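Sts-2 protein (Mus musculus, PDB 3D4I) has an acid-dependent phosphatase activity in this 2H-phosphatase (PGM-like) domain and probably interferes with CBL-mediated down-regulation of receptor tyrosine kinases. Local coordinates at residues G11-R16 with L234-C239; V89-A94 with G195-V200; E127-E132 with C164-A169. All coordinates share one frame; numbering follows the deposited sequence.

Interactions 1 and 2 belong to the same mixed sheet in the core of the domain, whereas interaction 3 joins two loops nearer the surface. Strands 11-16 and 196-201 are neighbours in that sheet, so the first two contacts touch directly, their centres about 9 Å apart; one pairs antiparallel strands, the other parallel ones. Both rely on backbone hydrogen bonds, with a beta bulge in interaction 2, and on aliphatic and aromatic side chains buried on the two faces. In interaction 3, whose centre lies about 22 Å and 23 Å from those of interactions 1 and 2, a single methionine does most of the packing, and several polar bonds that position its backbone come from outside the two segments.

Interaction 1: G11-R16 with L234-C239; sequences GILVIR and LGMCFC. Unlike the reference sequence in segment 11-16: I15 (reference Val).
Strand 11-16 runs antiparallel to strand 236-239, their directions 170° apart, and reciprocal backbone hydrogen bonds join I12 with C239 and V14 with C237, V14 N lying 2.9 Å from C237 O. One step further, R16 N bonds to G235 O at 2.9 Å, while the bond from L234 N to R16 O is weak. L13, I15, M236 and F238 share one face. L13 holds CG anti to its backbone N (chi1 -179°), which brings CD1 within 3.8 Å of F238 CD1, the two side chains crossing at about a right angle. The F238 ring leans over to G11, CE1 standing 3.9 Å from G11 CA; a CB there would collide with the ring, so glycine suits the place. I15, a valine in the reference sequence, presses CG2 tightly against L234 CD1 at 3.5 Å, and its CG1 lies beside M236 CG, a contact less certain because M236 takes two conformations. On the other face V14 CB meets C237 CB at 4.4 Å, and the compact cysteine also packs on W271 of the second subunit. The partly exposed R16 sends NE to S203 OG. This pair marks the change from parallel to antiparallel order in the histidine phosphatase sheet: strand 196-201 flanks 11-16, strand 248-251 lies beyond 236-241, and L82 and A78 of helix 69-85 cover L13, L234 and M236.

Interaction 2: V89-A94 with G195-V200; sequences VTAVFA and GITLIV
The F93 ring meets the neighbouring strand along its edge: L198 O lies there in the ring plane, and T197 CG2 sits near that plane, 3.4 Å from both F93 CD1 and F93 CE1. I199 CD1 approaches the same ring obliquely. These residues belong to two parallel strands, 89-94 and 196-200, in the central mixed sheet of the histidine phosphatase fold. T197 turns CG2 anti to its backbone N (chi1 -63°, measured to OG1), which carries the methyl rather than the hydroxyl to the aromatic edge, an apolar meeting that suits a buried threonine.

The pairing is interrupted near its start by a beta bulge. V89 pairs with I196 and A91 with T197, leaving T90 as the extra residue; T90 N still bonds to I196 O, but the hydroxyl finds its partner elsewhere, in D193 OD2. T90 CG2 packs 3.9 Å from G195 CA, where a CB on G195 would strike it, so a glycine suits the place facing T90.

The opposite face, formed by V89, V92, A94, I196, L198 and V200, is aliphatic. L198 touches two residues of the partner strand: its CB lies 3.8 Å from V92 CB, the two chains side by side, and its CG touches V89 CG1 at 3.8 Å, crossing that valine at about a right angle. V92 is modelled almost eclipsed, so its methyl positions carry less weight than its CB. Helix 98-111 packs on this face, A104 and L108 against V92 and I107 against L198, while strand 119-121 continues the sheet beyond strand 89-94. The small A94 packs CB against V200 CB, 4.3 Å away. Between the faces, F93 N points almost straight at L198 O, 2.9 Å away with an angle of 177° at the hydrogen.

Interaction 3: E127-E132 with C164-A169; sequences EWMKWE and CSLMPA
M129 folds its side chain against the backbone of M167 and P168, with M129 CG 3.2 Å and M129 CB 3.3 Å from M167 O. The chain is bent at both chi2 and chi3 (each -70°), and this coil carries the methyl round to P168, where M129 CE lies 3.7 Å from P168 CA. The sulfur looks toward L166: M129 SD stands 4.1 Å from L166 CB, the two side chains crossing at a slant. A flexible, unbranched methionine suits a site where one chain must follow a carbonyl, a proline and a leucine in turn. Trimming M129 to an alanine is likely to leave a gap beside L166 CB and P168 CA, where SD and CE now pack, while CB would keep its approach to M167 O.

The surrounding shell fixes the backbone that presents M129. Its amide N bonds to E170 OE2, just after segment 164-169, and W128 NE1 bonds to E170 O, so one glutamate grips both residues. W131 N reaches back to W128 O, closing the short 3-10 turn. K130 CB lies 3.3 Å above the plane of the W128 ring, over its centre, and W128 also stacks with Y175. Before the turn, the anti lone pair of E127 OE1 takes W128 N at 3.0 Å, and the same oxygen is bonded to S204 OG.

Segment 127-132 follows strand 119-121, and segment 164-169 leads into helix 172-187. That helix supplies Y175 and also R178, which bonds to E127 O, while E132 forms a salt bridge to R99 of helix 98-111.

Interaction 1: G11-R16 with L234-C239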
ATOM      1  N   GLY A  11      24.828   9.318   9.533  1.00 22.71           N
ATOM      2  CA  GLY A  11      23.496   8.983  10.048  1.00 21.13           C
ATOM      3  C   GLY A  11      23.254   7.488  10.170  1.00 20.51           C
ATOM      4  O   GLY A  11      23.819   6.689   9.407  1.00 20.26           O
ATOM      5  N   ILE A  12      22.415   7.119  11.135  1.00 19.97           N
ATOM      6  CA  ILE A  12      21.951   5.737  11.308  1.00 18.82           C
ATOM      7  C   ILE A  12      20.420   5.807  11.352  1.00 18.89           C
ATOM      8  O   ILE A  12      19.858   6.491  12.203  1.00 18.85           O
ATOM      9  CB  ILE A  12      22.492   5.101  12.599  1.00 20.33           C
ATOM     10  CG1 ILE A  12      23.959   4.666  12.418  1.00 19.30           C
ATOM     11  CG2 ILE A  12      21.615   3.884  13.052  1.00 18.87           C
ATOM     12  CD1 ILE A  12      24.096   3.312  11.767  1.00 23.42           C
ATOM     13  N   LEU A  13      19.772   5.136  10.400  1.00 17.36           N
ATOM     14  CA  LEU A  13      18.322   5.222  10.240  1.00 16.00           C
ATOM     15  C   LEU A  13      17.775   3.822  10.428  1.00 15.71           C
ATOM     16  O   LEU A  13      17.986   2.934   9.594  1.00 14.99           O
ATOM     17  CB  LEU A  13      17.942   5.784   8.859  1.00 16.59           C
ATOM     18  CG  LEU A  13      16.435   5.944   8.577  1.00 14.52           C
ATOM     19  CD1 LEU A  13      15.765   6.906   9.564  1.00 17.19           C
ATOM     20  CD2 LEU A  13      16.263   6.439   7.123  1.00 16.07           C
ATOM     21  N   VAL A  14      17.111   3.630  11.561  1.00 14.73           N
ATOM     22  CA  VAL A  14      16.608   2.324  11.933  1.00 15.43           C
ATOM     23  C   VAL A  14      15.172   2.310  11.466  1.00 15.66           C
ATOM     24  O   VAL A  14      14.423   3.249  11.748  1.00 15.33           O
ATOM     25  CB  VAL A  14      16.663   2.083  13.447  1.00 15.85           C
ATOM     26  CG1 VAL A  14      16.168   0.661  13.765  1.00 15.40           C
ATOM     27  CG2 VAL A  14      18.115   2.258  13.966  1.00 17.03           C
ATOM     28  N   ILE A  15      14.834   1.255  10.732  1.00 15.61           N
ATOM     29  CA  ILE A  15      13.586   1.146   9.989  1.00 15.01           C
ATOM     30  C   ILE A  15      12.930  -0.207  10.290  1.00 15.53           C
ATOM     31  O   ILE A  15      13.555  -1.271  10.095  1.00 16.16           O
ATOM     32  CB  ILE A  15      13.854   1.257   8.453  1.00 15.08           C
ATOM     33  CG1 ILE A  15      14.542   2.601   8.124  1.00 14.52           C
ATOM     34  CG2 ILE A  15      12.521   1.205   7.641  1.00 14.45           C
ATOM     35  CD1 ILE A  15      15.035   2.720   6.706  1.00 15.66           C
ATOM     36  N   ARG A  16      11.659  -0.165  10.697  1.00 15.63           N
ATOM     37  CA  ARG A  16      10.892  -1.384  10.903  1.00 15.84           C
ATOM     38  C   ARG A  16      10.418  -1.970   9.569  1.00 15.13           C
ATOM     39  O   ARG A  16      10.069  -1.240   8.628  1.00 14.98           O
ATOM     40  CB  ARG A  16       9.702  -1.160  11.850  1.00 16.17           C
ATOM     41  CG  ARG A  16       9.095  -2.484  12.379  1.00 20.18           C
ATOM     42  CD  ARG A  16       7.559  -2.293  12.452  1.00 27.83           C
ATOM     43  NE  ARG A  16       6.813  -3.389  13.074  1.00 24.94           N
ATOM     44  CZ  ARG A  16       5.924  -4.138  12.436  1.00 29.71           C
ATOM     45  NH1 ARG A  16       5.659  -3.958  11.111  1.00 23.59           N
ATOM     46  NH2 ARG A  16       5.295  -5.087  13.137  1.00 32.25           N
ATOM     47  N   LEU A 234       7.347   0.269   8.596  1.00 17.05           N
ATOM     48  CA  LEU A 234       8.272   1.295   8.123  1.00 16.89           C
ATOM     49  C   LEU A 234       8.500   2.449   9.126  1.00 17.15           C
ATOM     50  O   LEU A 234       8.977   3.501   8.742  1.00 16.32           O
ATOM     51  CB  LEU A 234       7.848   1.827   6.722  1.00 17.16           C
ATOM     52  CG  LEU A 234       8.315   0.979   5.522  1.00 16.26           C
ATOM     53  CD1 LEU A 234       9.830   1.021   5.412  1.00 16.08           C
ATOM     54  CD2 LEU A 234       7.876  -0.451   5.668  1.00 16.91           C
ATOM     55  N   GLY A 235       8.156   2.246  10.408  1.00 17.67           N
ATOM     56  CA  GLY A 235       8.426   3.266  11.434  1.00 17.72           C
ATOM     57  C   GLY A 235       9.934   3.484  11.511  1.00 18.36           C
ATOM     58  O   GLY A 235      10.688   2.542  11.309  1.00 18.24           O
ATOM     59  N   MET A 236      10.378   4.724  11.762  1.00 18.27           N
ATOM     60  CA  MET A 236      11.816   5.025  11.765  1.00 19.28           C
ATOM     61  C   MET A 236      12.305   5.815  12.984  1.00 20.18           C
ATOM     62  O   MET A 236      11.560   6.628  13.528  1.00 19.40           O
ATOM     63  CB  MET A 236      12.172   5.811  10.498  1.00 18.74           C
ATOM     64  CG  MET A 236      11.864   5.095   9.211  1.00 17.11           C
ATOM     65  SD  MET A 236      12.238   6.148   7.809  1.00 22.95           S
ATOM     66  CE  MET A 236      11.819   5.062   6.444  0.50 17.26           C
ATOM     67  N   CYS A 237      13.561   5.559  13.377  1.00 21.72           N
ATOM     68  CA  CYS A 237      14.296   6.308  14.416  1.00 21.42           C
ATOM     69  C   CYS A 237      15.605   6.705  13.749  1.00 20.06           C
ATOM     70  O   CYS A 237      16.279   5.841  13.204  1.00 20.43           O
ATOM     71  CB  CYS A 237      14.644   5.381  15.602  1.00 20.05           C
ATOM     72  SG  CYS A 237      15.428   6.225  16.973  1.00 28.97           S
ATOM     73  N   PHE A 238      15.985   7.978  13.822  1.00 20.03           N
ATOM     74  CA  PHE A 238      17.179   8.490  13.132  1.00 19.88           C
ATOM     75  C   PHE A 238      18.179   9.089  14.140  1.00 20.77           C
ATOM     76  O   PHE A 238      17.798   9.939  14.973  1.00 21.25           O
ATOM     77  CB  PHE A 238      16.747   9.551  12.110  1.00 19.01           C
ATOM     78  CG  PHE A 238      17.837  10.006  11.177  1.00 19.65           C
ATOM     79  CD1 PHE A 238      18.676   9.089  10.551  1.00 20.57           C
ATOM     80  CD2 PHE A 238      17.989  11.360  10.883  1.00 20.20           C
ATOM     81  CE1 PHE A 238      19.684   9.501   9.674  1.00 21.93           C
ATOM     82  CE2 PHE A 238      18.982  11.797   9.994  1.00 21.95           C
ATOM     83  CZ  PHE A 238      19.835  10.859   9.387  1.00 23.00           C
ATOM     84  N   CYS A 239      19.437   8.655  14.072  1.00 21.03           N
ATOM     85  CA  CYS A 239      20.505   9.273  14.905  1.00 22.11           C
ATOM     86  C   CYS A 239      21.584   9.842  14.021  1.00 21.75           C
ATOM     87  O   CYS A 239      21.933   9.211  13.026  1.00 20.26           O
ATOM     88  CB  CYS A 239      21.123   8.250  15.839  1.00 22.55           C
ATOM     89  SG  CYS A 239      19.936   7.557  16.981  1.00 27.07           S
TER

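Interaction 2: V89-A94 with G195-V200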
ATOM      1  N   VAL A  89      22.570   7.510   0.951  1.00 22.03           N
ATOM      2  CA  VAL A  89      22.582   6.225   1.638  1.00 21.84           C
ATOM      3  C   VAL A  89      23.829   5.461   1.197  1.00 21.84           C
ATOM      4  O   VAL A  89      24.036   5.269  -0.007  1.00 21.89           O
ATOM      5  CB  VAL A  89      21.311   5.383   1.302  1.00 22.21           C
ATOM      6  CG1 VAL A  89      21.390   3.994   1.922  1.00 22.81           C
ATOM      7  CG2 VAL A  89      20.054   6.118   1.740  1.00 21.93           C
ATOM      8  N   THR A  90      24.629   5.009   2.165  1.00 21.09           N
ATOM      9  CA  THR A  90      25.933   4.386   1.900  1.00 20.76           C
ATOM     10  C   THR A  90      26.056   2.928   2.309  1.00 19.89           C
ATOM     11  O   THR A  90      27.015   2.247   1.946  1.00 18.98           O
ATOM     12  CB  THR A  90      27.066   5.177   2.604  1.00 21.23           C
ATOM     13  OG1 THR A  90      26.827   5.199   4.016  1.00 21.74           O
ATOM     14  CG2 THR A  90      27.098   6.596   2.098  1.00 22.07           C
ATOM     15  N   ALA A  91      25.116   2.441   3.111  1.00 19.76           N
ATOM     16  CA  ALA A  91      25.190   1.076   3.585  1.00 18.77           C
ATOM     17  C   ALA A  91      23.834   0.642   4.113  1.00 19.02           C
ATOM     18  O   ALA A  91      23.034   1.468   4.538  1.00 17.43           O
ATOM     19  CB  ALA A  91      26.257   0.920   4.660  1.00 19.28           C
ATOM     20  N   VAL A  92      23.587  -0.663   4.043  1.00 18.84           N
ATOM     21  CA  VAL A  92      22.391  -1.247   4.615  1.00 19.06           C
ATOM     22  C   VAL A  92      22.638  -2.603   5.228  1.00 19.15           C
ATOM     23  O   VAL A  92      23.270  -3.497   4.634  1.00 18.54           O
ATOM     24  CB  VAL A  92      21.066  -1.124   3.742  1.00 20.45           C
ATOM     25  CG1 VAL A  92      21.222  -0.315   2.464  1.00 19.45           C
ATOM     26  CG2 VAL A  92      20.309  -2.438   3.552  1.00 20.35           C
ATOM     27  N   PHE A  93      22.193  -2.684   6.473  1.00 18.26           N
ATOM     28  CA  PHE A  93      22.232  -3.884   7.254  1.00 18.94           C
ATOM     29  C   PHE A  93      20.789  -4.319   7.464  1.00 19.10           C
ATOM     30  O   PHE A  93      19.892  -3.464   7.604  1.00 19.19           O
ATOM     31  CB  PHE A  93      22.919  -3.611   8.588  1.00 18.50           C
ATOM     32  CG  PHE A  93      24.352  -3.180   8.452  1.00 19.24           C
ATOM     33  CD1 PHE A  93      24.662  -1.863   8.119  1.00 19.28           C
ATOM     34  CD2 PHE A  93      25.396  -4.089   8.642  1.00 18.31           C
ATOM     35  CE1 PHE A  93      26.001  -1.450   7.964  1.00 19.90           C
ATOM     36  CE2 PHE A  93      26.735  -3.679   8.512  1.00 19.08           C
ATOM     37  CZ  PHE A  93      27.030  -2.361   8.172  1.00 19.19           C
ATOM     38  N   ALA A  94      20.551  -5.629   7.449  1.00 18.46           N
ATOM     39  CA  ALA A  94      19.209  -6.146   7.708  1.00 18.15           C
ATOM     40  C   ALA A  94      19.270  -7.337   8.645  1.00 17.60           C
ATOM     41  O   ALA A  94      20.195  -8.149   8.575  1.00 18.22           O
ATOM     42  CB  ALA A  94      18.530  -6.569   6.382  1.00 17.74           C
ATOM     43  N   GLY A 195      27.565   9.473   5.054  1.00 29.54           N
ATOM     44  CA  GLY A 195      26.162   9.340   4.672  1.00 26.66           C
ATOM     45  C   GLY A 195      25.368   8.540   5.692  1.00 24.87           C
ATOM     46  O   GLY A 195      25.775   8.395   6.868  1.00 23.90           O
ATOM     47  N   ILE A 196      24.222   8.037   5.243  1.00 22.83           N
ATOM     48  CA  ILE A 196      23.307   7.293   6.102  1.00 21.85           C
ATOM     49  C   ILE A 196      23.430   5.787   5.917  1.00 20.78           C
ATOM     50  O   ILE A 196      23.409   5.284   4.800  1.00 20.67           O
ATOM     51  CB  ILE A 196      21.833   7.727   5.863  1.00 21.85           C
ATOM     52  CG1 ILE A 196      21.671   9.244   6.055  1.00 22.91           C
ATOM     53  CG2 ILE A 196      20.846   6.909   6.755  1.00 21.97           C
ATOM     54  CD1 ILE A 196      20.251   9.759   5.765  1.00 22.61           C
ATOM     55  N   THR A 197      23.542   5.077   7.034  1.00 20.31           N
ATOM     56  CA  THR A 197      23.446   3.631   7.055  1.00 18.91           C
ATOM     57  C   THR A 197      22.029   3.212   7.461  1.00 18.50           C
ATOM     58  O   THR A 197      21.507   3.658   8.484  1.00 17.36           O
ATOM     59  CB  THR A 197      24.448   3.031   8.067  1.00 19.67           C
ATOM     60  OG1 THR A 197      25.779   3.340   7.639  1.00 19.82           O
ATOM     61  CG2 THR A 197      24.288   1.497   8.172  1.00 18.88           C
ATOM     62  N   LEU A 198      21.416   2.330   6.669  1.00 18.01           N
ATOM     63  CA  LEU A 198      20.084   1.805   7.043  1.00 17.42           C
ATOM     64  C   LEU A 198      20.214   0.548   7.890  1.00 16.09           C
ATOM     65  O   LEU A 198      21.039  -0.312   7.597  1.00 16.37           O
ATOM     66  CB  LEU A 198      19.248   1.538   5.786  1.00 17.18           C
ATOM     67  CG  LEU A 198      19.159   2.624   4.682  1.00 17.99           C
ATOM     68  CD1 LEU A 198      18.193   2.168   3.579  1.00 18.69           C
ATOM     69  CD2 LEU A 198      18.704   3.959   5.217  1.00 16.47           C
ATOM     70  N   ILE A 199      19.417   0.467   8.954  1.00 14.99           N
ATOM     71  CA  ILE A 199      19.348  -0.687   9.817  1.00 15.35           C
ATOM     72  C   ILE A 199      17.897  -1.170   9.699  1.00 14.89           C
ATOM     73  O   ILE A 199      17.001  -0.608  10.314  1.00 14.95           O
ATOM     74  CB  ILE A 199      19.673  -0.334  11.313  1.00 14.85           C
ATOM     75  CG1 ILE A 199      21.070   0.330  11.473  1.00 17.28           C
ATOM     76  CG2 ILE A 199      19.514  -1.554  12.229  1.00 17.43           C
ATOM     77  CD1 ILE A 199      22.245  -0.482  10.998  1.00 17.78           C
ATOM     78  N   VAL A 200      17.670  -2.197   8.884  1.00 14.72           N
ATOM     79  CA  VAL A 200      16.306  -2.628   8.578  1.00 14.44           C
ATOM     80  C   VAL A 200      16.005  -3.837   9.440  1.00 15.64           C
ATOM     81  O   VAL A 200      16.596  -4.912   9.253  1.00 15.81           O
ATOM     82  CB  VAL A 200      16.143  -3.011   7.097  1.00 14.68           C
ATOM     83  CG1 VAL A 200      14.660  -3.398   6.815  1.00 14.34           C
ATOM     84  CG2 VAL A 200      16.594  -1.843   6.184  1.00 14.67           C
TER

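Interaction 3: E127-E132 with C164-A169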
ATOM      1  N   GLU A 127      15.280 -10.065  15.918  1.00 18.73           N
ATOM      2  CA  GLU A 127      14.354  -9.894  17.032  1.00 19.82           C
ATOM      3  C   GLU A 127      14.867 -10.571  18.306  1.00 20.21           C
ATOM      4  O   GLU A 127      15.627 -11.539  18.236  1.00 20.59           O
ATOM      5  CB  GLU A 127      12.980 -10.482  16.614  1.00 20.11           C
ATOM      6  CG  GLU A 127      11.848 -10.351  17.627  1.00 20.57           C
ATOM      7  CD  GLU A 127      11.471  -8.907  17.878  1.00 19.73           C
ATOM      8  OE1 GLU A 127      12.109  -8.287  18.737  1.00 19.81           O
ATOM      9  OE2 GLU A 127      10.538  -8.394  17.209  1.00 22.01           O
ATOM     10  N   TRP A 128      14.478 -10.055  19.469  1.00 20.52           N
ATOM     11  CA  TRP A 128      14.713 -10.744  20.743  1.00 20.63           C
ATOM     12  C   TRP A 128      14.132 -12.152  20.662  1.00 21.13           C
ATOM     13  O   TRP A 128      12.962 -12.302  20.318  1.00 20.08           O
ATOM     14  CB  TRP A 128      14.044  -9.959  21.882  1.00 20.49           C
ATOM     15  CG  TRP A 128      14.254 -10.504  23.307  1.00 19.43           C
ATOM     16  CD1 TRP A 128      15.207 -11.378  23.735  1.00 20.93           C
ATOM     17  CD2 TRP A 128      13.523 -10.113  24.471  1.00 20.74           C
ATOM     18  NE1 TRP A 128      15.091 -11.590  25.093  1.00 19.37           N
ATOM     19  CE2 TRP A 128      14.068 -10.814  25.570  1.00 21.29           C
ATOM     20  CE3 TRP A 128      12.442  -9.241  24.693  1.00 21.20           C
ATOM     21  CZ2 TRP A 128      13.550 -10.697  26.870  1.00 22.13           C
ATOM     22  CZ3 TRP A 128      11.939  -9.115  26.007  1.00 21.48           C
ATOM     23  CH2 TRP A 128      12.494  -9.832  27.062  1.00 20.97           C
ATOM     24  N   MET A 129      14.942 -13.174  20.990  1.00 21.59           N
ATOM     25  CA  MET A 129      14.548 -14.593  20.803  1.00 22.56           C
ATOM     26  C   MET A 129      13.348 -15.000  21.633  1.00 23.20           C
ATOM     27  O   MET A 129      12.635 -15.933  21.280  1.00 23.89           O
ATOM     28  CB  MET A 129      15.731 -15.541  21.093  1.00 23.07           C
ATOM     29  CG  MET A 129      16.915 -15.361  20.137  1.00 23.62           C
ATOM     30  SD  MET A 129      16.517 -15.937  18.471  1.00 26.96           S
ATOM     31  CE  MET A 129      16.437 -17.717  18.800  1.00 28.12           C
ATOM     32  N   LYS A 130      13.150 -14.298  22.744  1.00 24.12           N
ATOM     33  CA  LYS A 130      11.963 -14.411  23.581  1.00 24.35           C
ATOM     34  C   LYS A 130      10.672 -14.338  22.766  1.00 24.11           C
ATOM     35  O   LYS A 130       9.687 -14.973  23.129  1.00 23.86           O
ATOM     36  CB  LYS A 130      11.969 -13.265  24.600  1.00 25.00           C
ATOM     37  CG  LYS A 130      10.765 -13.186  25.549  1.00 26.68           C
ATOM     38  CD  LYS A 130      10.848 -14.232  26.632  1.00 30.10           C
ATOM     39  CE  LYS A 130      11.861 -13.857  27.699  1.00 30.80           C
ATOM     40  NZ  LYS A 130      11.947 -14.928  28.748  1.00 33.65           N
ATOM     41  N   TRP A 131      10.686 -13.555  21.683  1.00 22.97           N
ATOM     42  CA  TRP A 131       9.484 -13.319  20.887  1.00 23.45           C
ATOM     43  C   TRP A 131       9.454 -14.078  19.573  1.00 24.27           C
ATOM     44  O   TRP A 131       8.608 -13.803  18.721  1.00 24.90           O
ATOM     45  CB  TRP A 131       9.288 -11.815  20.639  1.00 22.67           C
ATOM     46  CG  TRP A 131       9.097 -11.070  21.909  1.00 21.77           C
ATOM     47  CD1 TRP A 131       8.554 -11.557  23.079  1.00 20.94           C
ATOM     48  CD2 TRP A 131       9.439  -9.707  22.162  1.00 20.86           C
ATOM     49  NE1 TRP A 131       8.537 -10.573  24.033  1.00 21.12           N
ATOM     50  CE2 TRP A 131       9.073  -9.427  23.496  1.00 21.43           C
ATOM     51  CE3 TRP A 131      10.014  -8.684  21.384  1.00 21.80           C
ATOM     52  CZ2 TRP A 131       9.256  -8.168  24.072  1.00 21.88           C
ATOM     53  CZ3 TRP A 131      10.199  -7.424  21.965  1.00 21.18           C
ATOM     54  CH2 TRP A 131       9.814  -7.182  23.298  1.00 21.49           C
ATOM     55  N   GLU A 132      10.362 -15.041  19.422  1.00 24.74           N
ATOM     56  CA  GLU A 132      10.436 -15.875  18.223  1.00 25.85           C
ATOM     57  C   GLU A 132      10.467 -17.356  18.600  1.00 27.25           C
ATOM     58  O   GLU A 132      10.788 -17.708  19.734  1.00 26.80           O
ATOM     59  CB  GLU A 132      11.660 -15.512  17.381  1.00 25.25           C
ATOM     60  CG  GLU A 132      11.671 -14.073  16.854  1.00 24.99           C
ATOM     61  CD  GLU A 132      10.891 -13.889  15.563  1.00 24.24           C
ATOM     62  OE1 GLU A 132      10.587 -14.880  14.865  1.00 29.05           O
ATOM     63  OE2 GLU A 132      10.570 -12.736  15.235  1.00 23.68           O
ATOM     64  N   CYS A 164      23.871 -18.922  14.148  1.00 26.05           N
ATOM     65  CA  CYS A 164      23.834 -20.033  15.099  1.00 27.02           C
ATOM     66  C   CYS A 164      24.294 -19.631  16.514  1.00 26.62           C
ATOM     67  O   CYS A 164      24.179 -20.422  17.452  1.00 25.90           O
ATOM     68  CB  CYS A 164      24.583 -21.267  14.567  1.00 27.49           C
ATOM     69  SG  CYS A 164      26.320 -21.000  14.361  1.00 32.04           S
ATOM     70  N   SER A 165      24.766 -18.390  16.674  1.00 26.35           N
ATOM     71  CA  SER A 165      25.132 -17.890  18.002  1.00 26.64           C
ATOM     72  C   SER A 165      23.952 -17.246  18.755  1.00 27.17           C
ATOM     73  O   SER A 165      24.048 -16.980  19.961  1.00 26.97           O
ATOM     74  CB  SER A 165      26.327 -16.937  17.920  1.00 27.23           C
ATOM     75  OG  SER A 165      27.364 -17.512  17.156  1.00 27.49           O
ATOM     76  N   LEU A 166      22.841 -17.014  18.042  1.00 27.31           N
ATOM     77  CA  LEU A 166      21.594 -16.570  18.658  1.00 27.43           C
ATOM     78  C   LEU A 166      21.047 -17.638  19.598  1.00 28.55           C
ATOM     79  O   LEU A 166      20.841 -18.788  19.193  1.00 28.57           O
ATOM     80  CB  LEU A 166      20.543 -16.227  17.594  1.00 26.99           C
ATOM     81  CG  LEU A 166      20.603 -14.843  16.941  1.00 25.87           C
ATOM     82  CD1 LEU A 166      19.752 -14.793  15.672  1.00 24.54           C
ATOM     83  CD2 LEU A 166      20.169 -13.757  17.912  1.00 24.68           C
ATOM     84  N   MET A 167      20.817 -17.247  20.848  1.00 29.24           N
ATOM     85  CA  MET A 167      20.393 -18.182  21.884  1.00 31.12           C
ATOM     86  C   MET A 167      18.893 -18.104  22.130  1.00 30.82           C
ATOM     87  O   MET A 167      18.384 -17.046  22.475  1.00 30.62           O
ATOM     88  CB  MET A 167      21.147 -17.919  23.192  1.00 32.09           C
ATOM     89  CG  MET A 167      22.651 -18.177  23.130  1.00 35.02           C
ATOM     90  SD  MET A 167      22.977 -19.876  22.620  1.00 43.24           S
ATOM     91  CE  MET A 167      24.722 -19.778  22.175  1.00 38.97           C
ATOM     92  N   PRO A 168      18.181 -19.239  21.989  1.00 30.95           N
ATOM     93  CA  PRO A 168      16.733 -19.227  22.212  1.00 31.04           C
ATOM     94  C   PRO A 168      16.324 -18.706  23.599  1.00 30.39           C
ATOM     95  O   PRO A 168      15.233 -18.144  23.747  1.00 30.21           O
ATOM     96  CB  PRO A 168      16.348 -20.697  22.061  1.00 31.26           C
ATOM     97  CG  PRO A 168      17.391 -21.245  21.163  1.00 31.67           C
ATOM     98  CD  PRO A 168      18.654 -20.581  21.618  1.00 31.39           C
ATOM     99  N   ALA A 169      17.189 -18.898  24.595  1.00 29.44           N
ATOM    100  CA  ALA A 169      16.892 -18.451  25.960  1.00 28.02           C
ATOM    101  C   ALA A 169      17.520 -17.093  26.334  1.00 27.29           C
ATOM    102  O   ALA A 169      17.555 -16.732  27.518  1.00 26.47           O
ATOM    103  CB  ALA A 169      17.289 -19.539  26.979  1.00 28.86           C
TER